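Local coordinates for protein uncharacterized esterase YxiM (PDB 2O14) that is an uncharacterised GDSL-family protein that probably hydrolyses ester bonds, joining an SGNH-hydrolase domain to a galactose-binding-like beta domain, at residues Leu179-Ala185 with His342-Ala348; Gly169-Asn175 with Asn204-Gln210; Leu318-Tyr322 with Ala350-Leu354; Gly118-Thr122 with Tyr176-Asn180. All coordinates share one frame; numbering follows the deposited sequence.

Contacts 1 and 2 meet at the probable active site: His-342 belongs to the first and Ser-171 to the second, and His-342 CD2 lies 3.6 Å from Ser-171 CB. The loop that follows strand 164-169 supplies a segment to contacts 1, 2 and 4. Tyr-176 in this loop ties contact 4 to contact 2, its OH lying 2.7 Å from Ser-171 O in a probable hydrogen bond. Contact 3 shares helix 345-361 with contact 1, and Pro-343, just before that helix, packs on Leu-351; the centres of contacts 3 and 4 are about 25 Å apart. Only contact 4 has a segment in the beta domain that holds manganese, about 13 Å from the side chain of Glu-120.

Contact 1 of 4, residues Leu179-Ala185 with His342-Ala348; sequences LNSSKQA and HPNRAGA
Arg-345 reaches along the loop 179-185 and turns the edge of its guanidinium group toward two backbone carbonyls. CG stands anti to the backbone N (chi1 179°), and a bend at chi3 swings the planar end back to the loop. NE donates to Ser-182 O at 2.8 Å, with the oxygen close to the guanidinium plane. NH2 gives a nearly straight bond of 2.9 Å to Leu-179 O, again in the guanidinium plane, although NH2 stands above the plane of that carbonyl. Ser-182 OG is a weak further partner of NH2; the serine hydroxyl also donates to Gln-184 O, a bond within the loop.

This grip lies at the start of helix 345-361, the C-terminal helix that follows the catalytic Asp-His segment in SGNH hydrolases. Asn-344 is its N-cap: OD1 accepts from Gly-347 N at 2.7 Å, while the main chain of Arg-345 donates to Lys-183 O. Beside the arginine backbone, the methyls of Ala-185 and Ala-348 meet at 3.9 Å.

At the other end, the extended Gln-184 carries its amide to His-342, NE2 lying 3.5 Å from CB, with amide and ring planes 40° apart. A water bridges Gln-184 NE2 and Pro-343 O. In His-342, probably the catalytic histidine, ND1 is hydrogen-bonded to Asp-339, and the ring also packs on Ser-171.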
loop_
_atom_site.group_PDB
_atom_site.type_symbol
_atom_site.label_atom_id
_atom_site.label_comp_id
_atom_site.label_asym_id
_atom_site.label_seq_id
_atom_site.Cartn_x
_atom_site.Cartn_y
_atom_site.Cartn_z
ATOM N N LEU A 179 -10.013 -5.842 -2.169
ATOM C CA LEU A 179 -9.123 -6.402 -1.150
ATOM C C LEU A 179 -9.437 -7.813 -0.660
ATOM O O LEU A 179 -8.525 -8.594 -0.381
ATOM C CB LEU A 179 -9.073 -5.481 0.068
ATOM C CG LEU A 179 -8.344 -4.149 -0.100
ATOM C CD1 LEU A 179 -8.464 -3.349 1.191
ATOM C CD2 LEU A 179 -6.882 -4.401 -0.449
ATOM N N ASN A 180 -10.718 -8.143 -0.546
ATOM C CA ASN A 180 -11.102 -9.464 -0.052
ATOM C C ASN A 180 -11.733 -10.355 -1.109
ATOM O O ASN A 180 -12.381 -11.347 -0.782
ATOM C CB ASN A 180 -12.066 -9.307 1.126
ATOM C CG ASN A 180 -11.418 -8.631 2.323
ATOM O OD1 ASN A 180 -12.103 -8.070 3.181
ATOM N ND2 ASN A 180 -10.089 -8.693 2.392
ATOM N N SER A 181 -11.526 -10.023 -2.375
ATOM C CA SER A 181 -12.116 -10.807 -3.447
ATOM C C SER A 181 -11.203 -10.979 -4.655
ATOM O O SER A 181 -11.477 -11.799 -5.528
ATOM C CB SER A 181 -13.422 -10.142 -3.886
ATOM O OG SER A 181 -13.983 -10.806 -5.000
ATOM N N SER A 182 -10.118 -10.214 -4.703
ATOM C CA SER A 182 -9.197 -10.277 -5.832
ATOM C C SER A 182 -8.609 -11.658 -6.099
ATOM O O SER A 182 -8.159 -12.353 -5.186
ATOM C CB SER A 182 -8.060 -9.258 -5.656
ATOM O OG SER A 182 -7.332 -9.470 -4.459
ATOM N N LYS A 183 -8.627 -12.036 -7.373
ATOM C CA LYS A 183 -8.104 -13.314 -7.841
ATOM C C LYS A 183 -6.590 -13.350 -7.614
ATOM O O LYS A 183 -6.014 -14.397 -7.320
ATOM C CB LYS A 183 -8.424 -13.469 -9.330
ATOM C CG LYS A 183 -7.998 -14.782 -9.957
ATOM C CD LYS A 183 -8.276 -14.757 -11.455
ATOM C CE LYS A 183 -7.899 -16.069 -12.120
ATOM N NZ LYS A 183 -8.122 -16.019 -13.594
ATOM N N GLN A 184 -5.960 -12.189 -7.758
ATOM C CA GLN A 184 -4.526 -12.048 -7.558
ATOM C C GLN A 184 -4.320 -11.278 -6.257
ATOM O O GLN A 184 -5.223 -10.578 -5.794
ATOM C CB GLN A 184 -3.906 -11.263 -8.718
ATOM C CG GLN A 184 -2.380 -11.286 -8.745
ATOM C CD GLN A 184 -1.803 -10.514 -9.919
ATOM O OE1 GLN A 184 -2.493 -10.256 -10.908
ATOM N NE2 GLN A 184 -0.525 -10.156 -9.824
ATOM N N ALA A 185 -3.137 -11.408 -5.667
ATOM C CA ALA A 185 -2.837 -10.699 -4.430
ATOM C C ALA A 185 -1.351 -10.740 -4.079
ATOM O O ALA A 185 -0.627 -11.646 -4.490
ATOM C CB ALA A 185 -3.663 -11.281 -3.285
ATOM N N HIS A 342 3.839 -14.075 -10.689
ATOM C CA HIS A 342 2.860 -13.510 -9.765
ATOM C C HIS A 342 2.000 -14.509 -9.002
ATOM O O HIS A 342 1.253 -15.290 -9.596
ATOM C CB HIS A 342 1.945 -12.536 -10.514
ATOM C CG HIS A 342 2.689 -11.467 -11.249
ATOM N ND1 HIS A 342 2.679 -11.364 -12.623
ATOM C CD2 HIS A 342 3.494 -10.475 -10.802
ATOM C CE1 HIS A 342 3.448 -10.354 -12.991
ATOM N NE2 HIS A 342 3.955 -9.798 -11.905
ATOM N N PRO A 343 2.090 -14.492 -7.663
ATOM C CA PRO A 343 1.297 -15.410 -6.842
ATOM C C PRO A 343 -0.175 -15.030 -6.951
ATOM O O PRO A 343 -0.498 -13.874 -7.247
ATOM C CB PRO A 343 1.824 -15.159 -5.429
ATOM C CG PRO A 343 3.217 -14.659 -5.652
ATOM C CD PRO A 343 3.048 -13.743 -6.832
ATOM N N ASN A 344 -1.064 -15.997 -6.746
ATOM C CA ASN A 344 -2.489 -15.696 -6.764
ATOM C C ASN A 344 -2.840 -15.517 -5.294
ATOM O O ASN A 344 -1.944 -15.480 -4.450
ATOM C CB ASN A 344 -3.307 -16.842 -7.373
ATOM C CG ASN A 344 -3.008 -18.185 -6.733
ATOM O OD1 ASN A 344 -2.814 -18.288 -5.521
ATOM N ND2 ASN A 344 -2.986 -19.230 -7.552
ATOM N N ARG A 345 -4.123 -15.409 -4.976
ATOM C CA ARG A 345 -4.523 -15.231 -3.586
ATOM C C ARG A 345 -3.991 -16.353 -2.684
ATOM O O ARG A 345 -3.454 -16.087 -1.601
ATOM C CB ARG A 345 -6.050 -15.140 -3.490
ATOM C CG ARG A 345 -6.588 -14.986 -2.071
ATOM C CD ARG A 345 -8.052 -14.598 -2.095
ATOM N NE ARG A 345 -8.233 -13.207 -2.506
ATOM C CZ ARG A 345 -8.143 -12.167 -1.683
ATOM N NH1 ARG A 345 -7.883 -12.357 -0.399
ATOM N NH2 ARG A 345 -8.301 -10.936 -2.147
ATOM N N ALA A 346 -4.131 -17.600 -3.132
ATOM C CA ALA A 346 -3.664 -18.753 -2.360
ATOM C C ALA A 346 -2.158 -18.685 -2.133
ATOM O O ALA A 346 -1.683 -18.879 -1.017
ATOM C CB ALA A 346 -4.026 -20.051 -3.079
ATOM N N GLY A 347 -1.406 -18.414 -3.194
ATOM C CA GLY A 347 0.037 -18.316 -3.053
ATOM C C GLY A 347 0.426 -17.159 -2.148
ATOM O O GLY A 347 1.346 -17.269 -1.333
ATOM N N ALA A 348 -0.277 -16.041 -2.289
ATOM C CA ALA A 348 -0.009 -14.863 -1.476
ATOM C C ALA A 348 -0.291 -15.172 -0.009
ATOM O O ALA A 348 0.424 -14.717 0.887
ATOM C CB ALA A 348 -0.878 -13.702 -1.945
HETATM O O HOH W 1 0.945 -11.306 -7.495
#

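Contact 2 of 4, residues Gly169-Asn175 with Asn204-Gln210; sequences GDSTVCN and NMASGGQ
Gly-169 and Ser-171 lie against Ala-206 and Gly-208 where two loops leave neighbouring parallel strands of the SGNH-hydrolase core. The sequence Gly-Asp-Ser at 169-171 is the GDS motif of the family, with Ser-171 the probable nucleophile; Gly-209 probably corresponds to the block II glycine, whose N-H in relatives helps form the oxyanion hole.

Three direct hydrogen bonds cross the contact. Ser-207 N donates to Gly-169 O at 3.1 Å. Asn-204 CG lies opposite its backbone N (chi1 -169°), pointing the amide at the other loop. Its ND2 has two acceptors: Val-173 O, at 2.8 Å and near the amide plane, and Asn-175 OD1, at 2.9 Å. The second bond is more bent and comes from above the plane of the accepting amide, the two amide planes being 79° apart. Asn-204 OD1 accepts from Ala-206 N in an Asx turn, which helps hold the amide's rotation.

Apolar packing fills the middle. Ala-206 CB sits 3.8 Å from both Val-173 CG1 and Cys-174 CB, and is close to the backbone of Gly-169. Asp-170 CA makes a CA-H...O contact with Ser-207 O.

Of the waters, one bridges Asn-175 N to the carbonyl oxygens of Asn-204 and Ala-206; another links Asp-170 OD2 to Gln-210 O. A third accepts from Gly-209 N and lies 2.6 Å from Ser-171 OG, which is 3.0 Å from Gly-209 N.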
loop_
_atom_site.group_PDB
_atom_site.type_symbol
_atom_site.label_atom_id
_atom_site.label_comp_id
_atom_site.label_asym_id
_atom_site.label_seq_id
_atom_site.Cartn_x
_atom_site.Cartn_y
_atom_site.Cartn_z
ATOM N N GLY A 169 7.166 -2.995 -1.443
ATOM C CA GLY A 169 7.348 -4.129 -2.335
ATOM C C GLY A 169 6.878 -3.888 -3.754
ATOM O O GLY A 169 6.626 -2.747 -4.148
ATOM N N ASP A 170 6.765 -4.973 -4.518
ATOM C CA ASP A 170 6.329 -4.910 -5.910
ATOM C C ASP A 170 5.003 -5.641 -6.142
ATOM O O ASP A 170 4.162 -5.726 -5.244
ATOM C CB ASP A 170 7.404 -5.505 -6.827
ATOM C CG ASP A 170 7.829 -6.905 -6.400
ATOM O OD1 ASP A 170 6.960 -7.675 -5.940
ATOM O OD2 ASP A 170 9.027 -7.239 -6.538
ATOM N N SER A 171 4.832 -6.175 -7.351
ATOM C CA SER A 171 3.623 -6.900 -7.741
ATOM C C SER A 171 3.322 -8.153 -6.910
ATOM O O SER A 171 2.159 -8.561 -6.796
ATOM C CB SER A 171 3.713 -7.305 -9.215
ATOM O OG SER A 171 3.831 -6.173 -10.059
ATOM N N THR A 172 4.351 -8.778 -6.346
ATOM C CA THR A 172 4.129 -9.980 -5.547
ATOM C C THR A 172 3.830 -9.633 -4.089
ATOM O O THR A 172 3.544 -10.522 -3.284
ATOM C CB THR A 172 5.352 -10.934 -5.591
ATOM O OG1 THR A 172 6.473 -10.323 -4.939
ATOM C CG2 THR A 172 5.731 -11.246 -7.030
ATOM N N VAL A 173 3.876 -8.340 -3.766
ATOM C CA VAL A 173 3.639 -7.856 -2.403
ATOM C C VAL A 173 2.438 -6.917 -2.250
ATOM O O VAL A 173 1.736 -6.950 -1.235
ATOM C CB VAL A 173 4.884 -7.091 -1.875
ATOM C CG1 VAL A 173 4.647 -6.615 -0.451
ATOM C CG2 VAL A 173 6.117 -7.983 -1.948
ATOM N N CYS A 174 2.204 -6.089 -3.263
ATOM C CA CYS A 174 1.135 -5.088 -3.243
ATOM C C CYS A 174 -0.299 -5.577 -3.106
ATOM O O CYS A 174 -0.582 -6.778 -3.144
ATOM C CB CYS A 174 1.227 -4.207 -4.492
ATOM S SG CYS A 174 0.740 -5.039 -6.015
ATOM N N ASN A 175 -1.202 -4.614 -2.941
ATOM C CA ASN A 175 -2.624 -4.893 -2.809
ATOM C C ASN A 175 -3.317 -4.921 -4.165
ATOM O O ASN A 175 -2.995 -4.137 -5.059
ATOM C CB ASN A 175 -3.317 -3.820 -1.964
ATOM C CG ASN A 175 -2.939 -3.878 -0.505
ATOM O OD1 ASN A 175 -2.715 -4.956 0.047
ATOM N ND2 ASN A 175 -2.895 -2.714 0.146
ATOM N N ASN A 204 0.046 -1.518 3.435
ATOM C CA ASN A 204 0.761 -2.085 2.298
ATOM C C ASN A 204 0.977 -1.031 1.218
ATOM O O ASN A 204 0.101 -0.794 0.383
ATOM C CB ASN A 204 -0.035 -3.259 1.726
ATOM C CG ASN A 204 0.752 -4.056 0.714
ATOM O OD1 ASN A 204 1.856 -3.677 0.342
ATOM N ND2 ASN A 204 0.188 -5.169 0.265
HETATM N N MSE A 205 2.161 -0.423 1.228
HETATM C CA MSE A 205 2.509 0.633 0.275
HETATM C C MSE A 205 3.223 0.142 -0.979
HETATM O O MSE A 205 3.670 0.945 -1.794
HETATM C CB MSE A 205 3.379 1.692 0.964
HETATM C CG MSE A 205 2.796 2.240 2.259
HETATM SE SE MSE A 205 0.948 2.873 2.080
HETATM C CE MSE A 205 1.296 4.610 1.268
ATOM N N ALA A 206 3.327 -1.172 -1.136
ATOM C CA ALA A 206 3.993 -1.755 -2.295
ATOM C C ALA A 206 3.224 -1.401 -3.561
ATOM O O ALA A 206 2.036 -1.077 -3.502
ATOM C CB ALA A 206 4.074 -3.270 -2.137
ATOM N N SER A 207 3.901 -1.450 -4.705
ATOM C CA SER A 207 3.260 -1.140 -5.981
ATOM C C SER A 207 3.791 -2.042 -7.091
ATOM O O SER A 207 4.957 -2.441 -7.076
ATOM C CB SER A 207 3.494 0.327 -6.351
ATOM O OG SER A 207 4.869 0.598 -6.536
ATOM N N GLY A 208 2.934 -2.355 -8.056
ATOM C CA GLY A 208 3.338 -3.221 -9.149
ATOM C C GLY A 208 4.498 -2.721 -9.991
ATOM O O GLY A 208 4.529 -1.557 -10.392
ATOM N N GLY A 209 5.455 -3.608 -10.253
ATOM C CA GLY A 209 6.609 -3.261 -11.068
ATOM C C GLY A 209 7.629 -2.320 -10.448
ATOM O O GLY A 209 8.506 -1.818 -11.149
ATOM N N GLN A 210 7.545 -2.099 -9.139
ATOM C CA GLN A 210 8.469 -1.186 -8.474
ATOM C C GLN A 210 9.846 -1.774 -8.169
ATOM O O GLN A 210 10.002 -2.983 -7.963
ATOM C CB GLN A 210 7.847 -0.653 -7.178
ATOM C CG GLN A 210 8.614 0.522 -6.568
ATOM C CD GLN A 210 8.720 1.698 -7.521
ATOM O OE1 GLN A 210 7.995 2.696 -7.399
ATOM N NE2 GLN A 210 9.611 1.580 -8.495
HETATM O O HOH W 2 11.042 -5.826 -7.284
HETATM O O HOH W 3 6.418 -6.210 -10.105
HETATM O O HOH W 4 -0.123 -1.930 -2.110
HETATM O O HOH W 5 -2.873 -1.744 2.855
#

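Contact 3 of 4, residues Leu318-Tyr322 with Ala350-Leu354; sequences LSSAY and ALARL
Leu-354 pushes CD1 into the angle between Ser-319 and Tyr-322, and this is the closely packed half of the contact. That methyl lies 3.7 Å from Ser-319 CA and 3.9 Å from Tyr-322 CB. Beside it, Leu-351 CD2 meets Ser-319 CB at 3.7 Å. Ser-319 OG bonds to Leu-315 O and Asn-316 O in its own helix, while its CB faces the leucines. Leu-315 also packs on both leucines.

The side toward Arg-353 is looser and partly open to solvent. Tyr-322 CG stands anti to the backbone N (chi1 180°), carrying the ring toward helix 345-361, where CE1 touches Ala-350 CB at 4.0 Å. Arg-353, bent at chi3, brings NH2 over one face of that ring near its rim, 3.3 Å from CE2. The guanidinium is tipped 64° from the ring plane and comes in by its edge; with CZ 5.0 Å from the ring centroid, any cation-pi attraction is weak.

The short helical segments run at 122° to each other with their axes 10.3 Å apart, a steeply inclined helix-helix packing between helix 315-326 and the C-terminal helix of the SGNH-hydrolase alpha/beta domain.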
loop_
_atom_site.group_PDB
_atom_site.type_symbol
_atom_site.label_atom_id
_atom_site.label_comp_id
_atom_site.label_asym_id
_atom_site.label_seq_id
_atom_site.Cartn_x
_atom_site.Cartn_y
_atom_site.Cartn_z
ATOM N N LEU A 318 12.521 -20.229 2.549
ATOM C CA LEU A 318 11.375 -20.775 3.261
ATOM C C LEU A 318 10.263 -21.146 2.288
ATOM O O LEU A 318 9.660 -22.210 2.411
ATOM C CB LEU A 318 10.857 -19.775 4.300
ATOM C CG LEU A 318 11.818 -19.434 5.445
ATOM C CD1 LEU A 318 11.250 -18.292 6.288
ATOM C CD2 LEU A 318 12.043 -20.670 6.305
ATOM N N SER A 319 9.988 -20.282 1.313
ATOM C CA SER A 319 8.934 -20.582 0.347
ATOM C C SER A 319 9.333 -21.746 -0.555
ATOM O O SER A 319 8.496 -22.578 -0.901
ATOM C CB SER A 319 8.596 -19.353 -0.509
ATOM O OG SER A 319 9.680 -18.984 -1.341
ATOM N N SER A 320 10.607 -21.806 -0.936
ATOM C CA SER A 320 11.081 -22.898 -1.785
ATOM C C SER A 320 10.915 -24.231 -1.057
ATOM O O SER A 320 10.568 -25.244 -1.669
ATOM C CB SER A 320 12.551 -22.694 -2.171
ATOM O OG SER A 320 12.677 -21.717 -3.196
ATOM N N ALA A 321 11.157 -24.229 0.253
ATOM C CA ALA A 321 11.010 -25.447 1.044
ATOM C C ALA A 321 9.543 -25.882 1.003
ATOM O O ALA A 321 9.239 -27.069 0.881
ATOM C CB ALA A 321 11.453 -25.201 2.489
ATOM N N TYR A 322 8.636 -24.914 1.090
ATOM C CA TYR A 322 7.211 -25.220 1.054
ATOM C C TYR A 322 6.779 -25.737 -0.319
ATOM O O TYR A 322 5.966 -26.660 -0.410
ATOM C CB TYR A 322 6.388 -23.985 1.422
ATOM C CG TYR A 322 4.899 -24.227 1.402
ATOM C CD1 TYR A 322 4.088 -23.636 0.437
ATOM C CD2 TYR A 322 4.299 -25.056 2.347
ATOM C CE1 TYR A 322 2.713 -23.864 0.411
ATOM C CE2 TYR A 322 2.926 -25.291 2.331
ATOM C CZ TYR A 322 2.140 -24.690 1.361
ATOM O OH TYR A 322 0.781 -24.920 1.348
ATOM N N ALA A 350 -0.103 -18.162 1.481
ATOM C CA ALA A 350 0.900 -19.079 2.017
ATOM C C ALA A 350 2.209 -18.333 2.286
ATOM O O ALA A 350 2.906 -18.607 3.265
ATOM C CB ALA A 350 1.140 -20.228 1.040
ATOM N N LEU A 351 2.544 -17.393 1.410
ATOM C CA LEU A 351 3.761 -16.608 1.579
ATOM C C LEU A 351 3.663 -15.774 2.855
ATOM O O LEU A 351 4.622 -15.683 3.622
ATOM C CB LEU A 351 3.979 -15.689 0.373
ATOM C CG LEU A 351 4.441 -16.363 -0.925
ATOM C CD1 LEU A 351 4.460 -15.355 -2.068
ATOM C CD2 LEU A 351 5.821 -16.944 -0.714
ATOM N N ALA A 352 2.499 -15.173 3.080
ATOM C CA ALA A 352 2.289 -14.353 4.268
ATOM C C ALA A 352 2.391 -15.224 5.513
ATOM O O ALA A 352 2.984 -14.826 6.513
ATOM C CB ALA A 352 0.917 -13.675 4.207
ATOM N N ARG A 353 1.801 -16.413 5.436
ATOM C CA ARG A 353 1.811 -17.374 6.532
ATOM C C ARG A 353 3.246 -17.719 6.900
ATOM O O ARG A 353 3.628 -17.683 8.070
ATOM C CB ARG A 353 1.057 -18.636 6.105
ATOM C CG ARG A 353 0.957 -19.722 7.163
ATOM C CD ARG A 353 0.092 -20.888 6.666
ATOM N NE ARG A 353 0.683 -21.577 5.520
ATOM C CZ ARG A 353 1.824 -22.262 5.566
ATOM N NH1 ARG A 353 2.502 -22.356 6.705
ATOM N NH2 ARG A 353 2.292 -22.852 4.474
ATOM N N LEU A 354 4.041 -18.056 5.891
ATOM C CA LEU A 354 5.441 -18.399 6.105
ATOM C C LEU A 354 6.209 -17.233 6.713
ATOM O O LEU A 354 7.026 -17.419 7.619
ATOM C CB LEU A 354 6.096 -18.802 4.779
ATOM C CG LEU A 354 5.622 -20.123 4.164
ATOM C CD1 LEU A 354 6.167 -20.274 2.752
ATOM C CD2 LEU A 354 6.075 -21.276 5.056
#

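Contact 4 of 4, residues Gly118-Thr122 with Tyr176-Asn180; sequences GAEDT and YYPLN
The interface between the galactose-binding-like beta domain and the SGNH-hydrolase domain is bridged here by the start of strand 120-127 and the loop after strand 164-169. The direct hydrogen bond between the segments joins Asp-121 to Tyr-177. Tyr-177 OH donates to Asp-121 OD2, and the O-O distance of 2.5 Å is very short. The carboxylate meets the phenol near the plane of the ring but is itself turned, the two flat groups lying 66° apart and the side chains crossing at about a right angle. With CG roughly anti to the backbone N (chi1 -154°), Asp-121 points its carboxylate toward Tyr-177, and its other oxygen, OD1, accepts from Thr-122 N at 2.7 Å. Each carboxylate oxygen therefore has a hydrogen bond, one from the facing domain and one from its own strand.

Glu-120 adds its main chain to the join: its carbonyl oxygen lies at the edge of the Tyr-177 ring, 3.6 Å from CE2. The same oxygen accepts from a water that accepts from Leu-179 N at 3.1 Å, giving a second, indirect link. Leu-179 puts CD2 over one face of the Tyr-177 ring and CD1 against Asp-121, 3.5 Å from OD1. Val-111, on strand 108-115 of the beta domain, touches both Asp-121 and Tyr-177. The side chain of Glu-120 turns elsewhere, to a salt bridge with Lys-63.

The phenol-to-carboxylate separation is shorter than usual and its exact value is doubtful. Donation from the phenol, together with the Thr-122 N-H at the other oxygen, would tend to stabilise an ionised Asp-121, and it gives a small interface a directional link between the two domains.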
loop_
_atom_site.group_PDB
_atom_site.type_symbol
_atom_site.label_atom_id
_atom_site.label_comp_id
_atom_site.label_asym_id
_atom_site.label_seq_id
_atom_site.Cartn_x
_atom_site.Cartn_y
_atom_site.Cartn_z
ATOM N N GLY A 118 -15.762 2.430 -7.868
ATOM C CA GLY A 118 -16.250 2.300 -6.509
ATOM C C GLY A 118 -15.306 1.593 -5.560
ATOM O O GLY A 118 -15.715 1.163 -4.480
ATOM N N ALA A 119 -14.043 1.474 -5.954
ATOM C CA ALA A 119 -13.039 0.824 -5.118
ATOM C C ALA A 119 -13.044 1.462 -3.739
ATOM O O ALA A 119 -13.188 2.676 -3.611
ATOM C CB ALA A 119 -11.669 0.966 -5.746
ATOM N N GLU A 120 -12.880 0.644 -2.705
ATOM C CA GLU A 120 -12.883 1.159 -1.345
ATOM C C GLU A 120 -11.712 0.639 -0.534
ATOM O O GLU A 120 -11.164 -0.425 -0.816
ATOM C CB GLU A 120 -14.175 0.761 -0.633
ATOM C CG GLU A 120 -15.440 1.037 -1.415
ATOM C CD GLU A 120 -16.684 0.703 -0.614
ATOM O OE1 GLU A 120 -17.014 1.465 0.323
ATOM O OE2 GLU A 120 -17.325 -0.325 -0.916
ATOM N N ASP A 121 -11.324 1.411 0.472
ATOM C CA ASP A 121 -10.249 1.026 1.369
ATOM C C ASP A 121 -10.332 1.970 2.547
ATOM O O ASP A 121 -11.023 2.990 2.481
ATOM C CB ASP A 121 -8.874 1.156 0.714
ATOM C CG ASP A 121 -7.849 0.223 1.340
ATOM O OD1 ASP A 121 -8.037 -0.184 2.511
ATOM O OD2 ASP A 121 -6.857 -0.103 0.662
ATOM N N THR A 122 -9.624 1.637 3.617
ATOM C CA THR A 122 -9.640 2.453 4.818
ATOM C C THR A 122 -8.231 2.639 5.364
ATOM O O THR A 122 -7.408 1.730 5.294
ATOM C CB THR A 122 -10.505 1.785 5.907
ATOM O OG1 THR A 122 -11.841 1.629 5.418
ATOM C CG2 THR A 122 -10.530 2.626 7.167
ATOM N N TYR A 176 -4.266 -5.837 -4.309
ATOM C CA TYR A 176 -5.066 -5.933 -5.521
ATOM C C TYR A 176 -6.509 -5.749 -5.045
ATOM O O TYR A 176 -6.841 -6.112 -3.914
ATOM C CB TYR A 176 -4.876 -7.290 -6.204
ATOM C CG TYR A 176 -3.512 -7.450 -6.833
ATOM C CD1 TYR A 176 -2.395 -7.767 -6.058
ATOM C CD2 TYR A 176 -3.328 -7.228 -8.193
ATOM C CE1 TYR A 176 -1.118 -7.857 -6.627
ATOM C CE2 TYR A 176 -2.059 -7.313 -8.773
ATOM C CZ TYR A 176 -0.960 -7.626 -7.987
ATOM O OH TYR A 176 0.295 -7.694 -8.553
ATOM N N TYR A 177 -7.363 -5.171 -5.880
ATOM C CA TYR A 177 -8.745 -4.944 -5.474
ATOM C C TYR A 177 -9.770 -5.734 -6.282
ATOM O O TYR A 177 -9.553 -6.039 -7.454
ATOM C CB TYR A 177 -9.062 -3.445 -5.544
ATOM C CG TYR A 177 -8.269 -2.626 -4.549
ATOM C CD1 TYR A 177 -6.896 -2.420 -4.713
ATOM C CD2 TYR A 177 -8.880 -2.093 -3.419
ATOM C CE1 TYR A 177 -6.156 -1.701 -3.767
ATOM C CE2 TYR A 177 -8.154 -1.381 -2.468
ATOM C CZ TYR A 177 -6.800 -1.188 -2.643
ATOM O OH TYR A 177 -6.101 -0.493 -1.688
ATOM N N PRO A 178 -10.906 -6.089 -5.652
ATOM C CA PRO A 178 -11.266 -5.794 -4.258
ATOM C C PRO A 178 -10.343 -6.508 -3.270
ATOM O O PRO A 178 -9.948 -7.647 -3.502
ATOM C CB PRO A 178 -12.704 -6.301 -4.156
ATOM C CG PRO A 178 -13.222 -6.126 -5.551
ATOM C CD PRO A 178 -12.066 -6.633 -6.379
ATOM N N LEU A 179 -10.013 -5.842 -2.169
ATOM C CA LEU A 179 -9.123 -6.402 -1.150
ATOM C C LEU A 179 -9.437 -7.813 -0.660
ATOM O O LEU A 179 -8.525 -8.594 -0.381
ATOM C CB LEU A 179 -9.073 -5.481 0.068
ATOM C CG LEU A 179 -8.344 -4.149 -0.100
ATOM C CD1 LEU A 179 -8.464 -3.349 1.191
ATOM C CD2 LEU A 179 -6.882 -4.401 -0.449
ATOM N N ASN A 180 -10.718 -8.143 -0.546
ATOM C CA ASN A 180 -11.102 -9.464 -0.052
ATOM C C ASN A 180 -11.733 -10.355 -1.109
ATOM O O ASN A 180 -12.381 -11.347 -0.782
ATOM C CB ASN A 180 -12.066 -9.307 1.126
ATOM C CG ASN A 180 -11.418 -8.631 2.323
ATOM O OD1 ASN A 180 -12.103 -8.070 3.181
ATOM N ND2 ASN A 180 -10.089 -8.693 2.392
HETATM O O HOH W 6 -11.470 -3.205 -1.569
#